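Local coordinates for acetolactate synthase isozyme 1 large subunit (Escherichia coli, PDB 6LPI), which belongs to the thiamine diphosphate enzyme family and binds thiamine diphosphate, flavin-adenine dinucleotide and a magnesium ion, at residues A284-R289 against I303-I308; E472-V477 against A492-K497. All blocks are in the same frame, centred on the assembly; numbering follows the deposited sequence.

Interaction 1: residues A284-R289 against I303-I308; sequences ARFDDR and IIHVDI. With FAD (flavin-adenine dinucleotide), chain I.
The carbonyl oxygen of Ala284 receives NE2 of His305 at 3.0 Å, with the donor nearly in line with the C=O bond. This bond ties the loop that leaves strand 278-282 to the neighbouring parallel strand 302-307 of a Rossmann-like sheet, inside the beta-alpha-beta unit that also holds helix 288-291. His305 presents one ring face to the edge of Phe286, its first torsion (chi1 -169°) swinging CG opposite the backbone N. The pair is T-shaped, with centroids 4.9 Å apart and planes at 84°, and CE1 of Phe286 is the atom that comes down over the imidazole. CZ of the same phenyl ring reaches CG2 of Ile303 at 4.2 Å, two residues before His305, on the same side of the strand.

The ends of parallel strands and the loops that follow them are where a Rossmann domain holds a dinucleotide, and both segments bind FAD here. Asp307 grips the adenosine ribose of FAD: OD1 accepts from O3B at 2.6 Å, while OD2 accepts from the backbone N of Asp309 and lies so close to O2B that the details of that contact are doubtful. In the loop, Arg285 N donates to phosphate oxygen O1P at 2.9 Å, and its extended side chain sends NE to O2A at 3.2 Å. That guanidinium is steadied from the other end, where NH1 forms a salt bridge with OD1 of Asp287. Asp287 is the N-cap residue of helix 288-291, and its OD2 accepts from the backbone N of Arg289 at 2.9 Å, on the anti side of the carboxylate and 32° out of its plane.

Interaction 2: residues E472-V477 against A492-K497; sequences EALGLV and ATYPGK. With TPP (thiamine diphosphate), chain J.
Leu474 lies between Ala492, Tyr494 and thiamine diphosphate, and its atoms are shared among the three. CB sits 3.7 Å from C6 of the cofactor. With CG turned beside the backbone N (chi1 -71°), the branch leads toward the phenol, CG standing 3.8 Å from OH of Tyr494. The two methyls then divide: CD1 rests 3.8 Å from CA of Ala492, while CD2 reaches both the Tyr494 hydroxyl and, at 3.7 Å, the thiazolium methyl CM4. The leucine and tyrosine side chains cross at about a right angle.

Segment 472-477 directly follows the GDG...NN motif of thiamine diphosphate enzymes, whose Asp444 and Asn471 bind the magnesium ion; Asp444 OD2 also accepts from the backbone N of Ala473. Loop 492-497 joins this strand-to-helix turn through a single beta bridge, with CA of Ala473 4.2 Å from CA of Thr493. Leu474 N supplies its hydrogen bond, donating to Ala492 O at 2.8 Å and 161°, from above the carbonyl plane. Gly475 takes the N-cap position of helix 476-484, and in the first turn Val477 splits its methyls: CG1 touches Ala492 CB at 3.8 Å, and CG2 meets CM4 of the cofactor at 3.6 Å.

Interactions 1 and 2 illustrate one principle in two domains: the turn that leads from a parallel strand into a helix is used to hold a cofactor. Their centres lie 35 Å apart, and their nearest atoms, about 6 Å apart, do not touch. The residues that touch in interaction 1 are all buried, in the central domain, where they join two elements of one beta-alpha-beta unit, with an aromatic pair behind and charged groups in front facing FAD. Interaction 2, in the C-terminal domain, is only partly buried; it binds a strand-to-helix turn to an outer loop by backbone pairing and aliphatic contacts, apolar toward the thiazolium and open to solvent around Thr493 and Pro495.

Interaction 1: residues A284-R289 against I303-I308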
# COMPACT_ATOMS: atom_id res chain seq x y z
N ALA B 284 11.27 3.05 -3.72
CA ALA B 284 10.50 4.27 -3.51
C ALA B 284 9.99 4.80 -4.84
O ALA B 284 10.54 4.51 -5.91
CB ALA B 284 11.32 5.35 -2.82
N ARG B 285 8.98 5.67 -4.76
CA ARG B 285 8.24 6.14 -5.94
C ARG B 285 8.14 7.66 -5.98
O ARG B 285 7.20 8.21 -6.58
CB ARG B 285 6.84 5.50 -5.96
CG ARG B 285 5.89 6.02 -4.90
CD ARG B 285 4.49 5.40 -5.01
NE ARG B 285 3.66 5.65 -3.81
CZ ARG B 285 2.75 6.61 -3.72
NH1 ARG B 285 2.53 7.44 -4.72
NH2 ARG B 285 2.04 6.76 -2.61
N PHE B 286 9.05 8.36 -5.29
CA PHE B 286 9.12 9.83 -5.28
C PHE B 286 7.77 10.49 -5.02
O PHE B 286 7.39 11.45 -5.69
CB PHE B 286 9.73 10.37 -6.58
CG PHE B 286 11.12 9.89 -6.84
CD1 PHE B 286 11.32 8.75 -7.63
CD2 PHE B 286 12.22 10.55 -6.31
CE1 PHE B 286 12.60 8.28 -7.89
CE2 PHE B 286 13.52 10.08 -6.57
CZ PHE B 286 13.70 8.94 -7.37
N ASP B 287 7.00 9.94 -4.08
CA ASP B 287 5.75 10.59 -3.74
C ASP B 287 6.06 11.99 -3.20
O ASP B 287 7.09 12.21 -2.55
CB ASP B 287 4.97 9.74 -2.71
CG ASP B 287 3.59 10.30 -2.37
OD1 ASP B 287 2.59 9.86 -3.00
OD2 ASP B 287 3.50 11.15 -1.46
N ASP B 288 5.18 12.95 -3.51
CA ASP B 288 5.44 14.33 -3.13
C ASP B 288 5.62 14.46 -1.63
O ASP B 288 6.41 15.29 -1.17
CB ASP B 288 4.33 15.26 -3.63
CG ASP B 288 2.94 14.78 -3.22
OD1 ASP B 288 2.52 13.67 -3.62
OD2 ASP B 288 2.27 15.54 -2.47
N ARG B 289 4.89 13.65 -0.85
CA ARG B 289 4.97 13.74 0.59
C ARG B 289 6.32 13.29 1.14
O ARG B 289 6.68 13.67 2.26
CB ARG B 289 3.85 12.90 1.20
CG ARG B 289 2.49 13.60 1.19
CD ARG B 289 1.34 12.68 1.58
NE ARG B 289 0.16 13.43 2.03
CZ ARG B 289 -1.10 12.99 1.97
NH1 ARG B 289 -1.39 11.79 1.48
NH2 ARG B 289 -2.08 13.78 2.39
N ILE B 303 20.94 10.21 -9.89
CA ILE B 303 19.99 9.30 -9.29
C ILE B 303 20.15 7.91 -9.89
O ILE B 303 20.23 7.75 -11.12
CB ILE B 303 18.54 9.81 -9.45
CG1 ILE B 303 18.36 11.09 -8.62
CG2 ILE B 303 17.54 8.70 -9.11
CD1 ILE B 303 17.01 11.74 -8.75
N ILE B 304 20.17 6.92 -9.01
CA ILE B 304 19.96 5.53 -9.39
C ILE B 304 18.61 5.12 -8.82
O ILE B 304 18.28 5.44 -7.67
CB ILE B 304 21.09 4.62 -8.87
CG1 ILE B 304 22.43 5.32 -8.96
CG2 ILE B 304 21.12 3.32 -9.65
CD1 ILE B 304 23.55 4.56 -8.27
N HIS B 305 17.83 4.42 -9.63
CA HIS B 305 16.47 4.09 -9.26
C HIS B 305 16.22 2.64 -9.67
O HIS B 305 16.26 2.33 -10.87
CB HIS B 305 15.50 5.07 -9.96
CG HIS B 305 14.09 4.99 -9.46
ND1 HIS B 305 13.03 5.53 -10.15
CD2 HIS B 305 13.56 4.45 -8.34
CE1 HIS B 305 11.91 5.32 -9.48
NE2 HIS B 305 12.20 4.67 -8.38
N VAL B 306 15.92 1.79 -8.70
CA VAL B 306 15.62 0.37 -8.93
C VAL B 306 14.19 0.11 -8.48
O VAL B 306 13.89 0.23 -7.29
CB VAL B 306 16.57 -0.58 -8.18
CG1 VAL B 306 16.34 -2.01 -8.64
CG2 VAL B 306 18.01 -0.20 -8.43
N ASP B 307 13.35 -0.32 -9.41
CA ASP B 307 11.94 -0.48 -9.12
C ASP B 307 11.39 -1.61 -10.00
O ASP B 307 11.78 -1.74 -11.17
CB ASP B 307 11.20 0.84 -9.38
CG ASP B 307 9.92 0.94 -8.60
OD1 ASP B 307 9.90 1.74 -7.63
OD2 ASP B 307 8.95 0.22 -8.95
N ILE B 308 10.48 -2.41 -9.44
CA ILE B 308 9.99 -3.58 -10.16
C ILE B 308 8.98 -3.18 -11.22
O ILE B 308 8.71 -3.97 -12.13
CB ILE B 308 9.33 -4.59 -9.19
CG1 ILE B 308 9.12 -5.96 -9.86
CG2 ILE B 308 8.00 -4.04 -8.69
CD1 ILE B 308 10.17 -6.99 -9.58
PA FAD I . 5.26 2.67 -1.80
O1A FAD I . 5.25 2.06 -0.45
O2A FAD I . 3.95 2.73 -2.54
O5B FAD I . 6.35 1.77 -2.53
C5B FAD I . 6.01 0.95 -3.66
C4B FAD I . 7.12 1.08 -4.66
O4B FAD I . 8.08 0.01 -4.51
C3B FAD I . 6.66 1.02 -6.12
O3B FAD I . 7.46 1.93 -6.88
C2B FAD I . 6.88 -0.46 -6.45
O2B FAD I . 6.99 -0.74 -7.84
C1B FAD I . 8.21 -0.67 -5.74
N9A FAD I . 8.55 -2.06 -5.47
C8A FAD I . 7.80 -3.00 -4.83
N7A FAD I . 8.39 -4.17 -4.71
C5A FAD I . 9.62 -3.98 -5.33
C6A FAD I . 10.71 -4.84 -5.56
N6A FAD I . 10.75 -6.12 -5.18
N1A FAD I . 11.78 -4.34 -6.23
C2A FAD I . 11.74 -3.06 -6.62
N3A FAD I . 10.78 -2.16 -6.46
C4A FAD I . 9.73 -2.69 -5.81
N1 FAD I . 5.70 9.65 3.37
C2 FAD I . 6.97 10.11 3.51
O2 FAD I . 7.91 9.57 2.93
N3 FAD I . 7.23 11.19 4.33
C4 FAD I . 6.29 11.89 5.06
O4 FAD I . 6.65 12.84 5.77
C4X FAD I . 4.93 11.40 4.90
N5 FAD I . 3.97 12.00 5.56
C5X FAD I . 2.68 11.51 5.41
C6 FAD I . 1.63 12.13 6.11
C7 FAD I . 0.33 11.66 6.00
C7M FAD I . -0.78 12.36 6.75
C8 FAD I . 0.05 10.56 5.17
C8M FAD I . -1.36 10.04 5.01
C9 FAD I . 1.09 9.95 4.47
C9A FAD I . 2.39 10.42 4.58
N10 FAD I . 3.46 9.81 3.88
C10 FAD I . 4.74 10.27 4.02
C1' FAD I . 3.23 8.66 3.01
C2' FAD I . 3.13 9.05 1.54
O2' FAD I . 1.81 9.48 1.24
C3' FAD I . 3.46 7.83 0.67
O3' FAD I . 2.59 6.76 1.01
C4' FAD I . 4.90 7.34 0.80
O4' FAD I . 5.76 8.47 0.93
C5' FAD I . 5.32 6.52 -0.40
O5' FAD I . 6.47 5.73 -0.04
P FAD I . 7.09 4.73 -1.06
O1P FAD I . 7.88 5.52 -2.10
O2P FAD I . 7.73 3.75 -0.37
O3P FAD I . 5.82 4.15 -1.74

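Interaction 2: residues E472-V477 against A492-K497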
# COMPACT_ATOMS: atom_id res chain seq x y z
N GLU B 472 -9.89 15.52 20.94
CA GLU B 472 -11.21 16.08 20.64
C GLU B 472 -11.15 17.05 19.46
O GLU B 472 -11.51 18.22 19.55
CB GLU B 472 -11.85 16.67 21.90
CG GLU B 472 -11.63 15.70 23.09
CD GLU B 472 -12.59 15.88 24.26
OE1 GLU B 472 -13.05 14.84 24.82
OE2 GLU B 472 -12.95 17.04 24.57
N ALA B 473 -10.67 16.50 18.34
CA ALA B 473 -10.39 17.22 17.11
C ALA B 473 -10.06 16.22 16.00
O ALA B 473 -9.57 15.11 16.26
CB ALA B 473 -9.23 18.22 17.28
N LEU B 474 -10.31 16.64 14.75
CA LEU B 474 -9.72 15.92 13.63
C LEU B 474 -8.22 16.07 13.75
O LEU B 474 -7.54 15.11 14.09
CB LEU B 474 -10.28 16.41 12.30
CG LEU B 474 -11.75 15.97 12.15
CD1 LEU B 474 -12.50 16.67 11.04
CD2 LEU B 474 -11.80 14.45 11.92
N GLY B 475 -7.67 17.26 13.57
CA GLY B 475 -6.35 17.42 14.14
C GLY B 475 -5.27 17.65 13.12
O GLY B 475 -4.49 18.60 13.24
N LEU B 476 -5.16 16.76 12.14
CA LEU B 476 -4.29 17.05 11.02
C LEU B 476 -4.91 18.17 10.19
O LEU B 476 -4.23 19.10 9.75
CB LEU B 476 -4.06 15.78 10.21
CG LEU B 476 -2.87 15.58 9.27
CD1 LEU B 476 -3.11 16.24 7.93
CD2 LEU B 476 -1.63 16.10 9.94
N VAL B 477 -6.24 18.12 10.04
CA VAL B 477 -7.00 19.24 9.48
C VAL B 477 -6.84 20.47 10.37
O VAL B 477 -6.54 21.56 9.89
CB VAL B 477 -8.48 18.87 9.31
CG1 VAL B 477 -9.30 20.09 9.00
CG2 VAL B 477 -8.68 17.82 8.23
N ALA B 492 -13.73 20.96 12.40
CA ALA B 492 -12.67 20.03 12.76
C ALA B 492 -12.56 19.78 14.26
O ALA B 492 -11.57 19.19 14.71
CB ALA B 492 -11.32 20.53 12.23
N THR B 493 -13.55 20.19 15.05
CA THR B 493 -13.52 20.01 16.49
C THR B 493 -14.78 19.26 16.93
O THR B 493 -15.78 19.23 16.21
CB THR B 493 -13.41 21.36 17.22
OG1 THR B 493 -14.25 22.32 16.57
CG2 THR B 493 -11.98 21.85 17.19
N TYR B 494 -14.67 18.58 18.08
CA TYR B 494 -15.74 17.84 18.74
C TYR B 494 -15.98 18.41 20.14
O TYR B 494 -15.04 18.89 20.78
CB TYR B 494 -15.40 16.35 18.86
CG TYR B 494 -15.08 15.63 17.58
CD1 TYR B 494 -16.02 15.46 16.57
CD2 TYR B 494 -13.80 15.14 17.37
CE1 TYR B 494 -15.68 14.78 15.39
CE2 TYR B 494 -13.46 14.47 16.20
CZ TYR B 494 -14.39 14.29 15.22
OH TYR B 494 -14.00 13.61 14.09
N PRO B 495 -17.21 18.32 20.66
CA PRO B 495 -17.48 18.90 22.00
C PRO B 495 -16.90 18.13 23.17
O PRO B 495 -16.64 18.73 24.22
CB PRO B 495 -19.01 18.90 22.07
CG PRO B 495 -19.49 18.63 20.65
CD PRO B 495 -18.42 17.82 20.01
N GLY B 496 -16.68 16.82 23.03
CA GLY B 496 -16.19 16.03 24.14
C GLY B 496 -17.30 15.47 25.00
O GLY B 496 -17.13 15.32 26.21
N LYS B 497 -18.44 15.14 24.39
CA LYS B 497 -19.50 14.44 25.09
C LYS B 497 -19.62 13.01 24.56
O LYS B 497 -20.71 12.44 24.53
CB LYS B 497 -20.82 15.19 24.93
N1' TPP J . -11.88 11.35 5.64
C2' TPP J . -11.25 10.11 5.55
CM2 TPP J . -12.05 8.85 5.43
N3' TPP J . -9.88 10.02 5.55
C4' TPP J . -9.11 11.14 5.63
N4' TPP J . -7.79 10.97 5.61
C5' TPP J . -9.72 12.39 5.72
C6' TPP J . -11.11 12.48 5.73
C7' TPP J . -8.90 13.65 5.84
N3 TPP J . -8.21 13.61 7.10
C2 TPP J . -6.91 13.17 7.23
S1 TPP J . -6.35 13.19 8.72
C5 TPP J . -7.75 13.78 9.28
C4 TPP J . -8.70 13.96 8.31
CM4 TPP J . -10.06 14.50 8.62
C6 TPP J . -7.88 14.05 10.76
C7 TPP J . -7.49 12.84 11.60
O7 TPP J . -8.34 12.80 12.73
PA TPP J . -7.93 11.98 14.06
O1A TPP J . -8.39 10.55 13.99
O2A TPP J . -8.58 12.74 15.21
O3A TPP J . -6.32 11.96 14.16
PB TPP J . -5.45 13.13 14.88
O1B TPP J . -4.17 12.51 15.45
O2B TPP J . -5.07 14.25 13.94
O3B TPP J . -6.29 13.78 15.96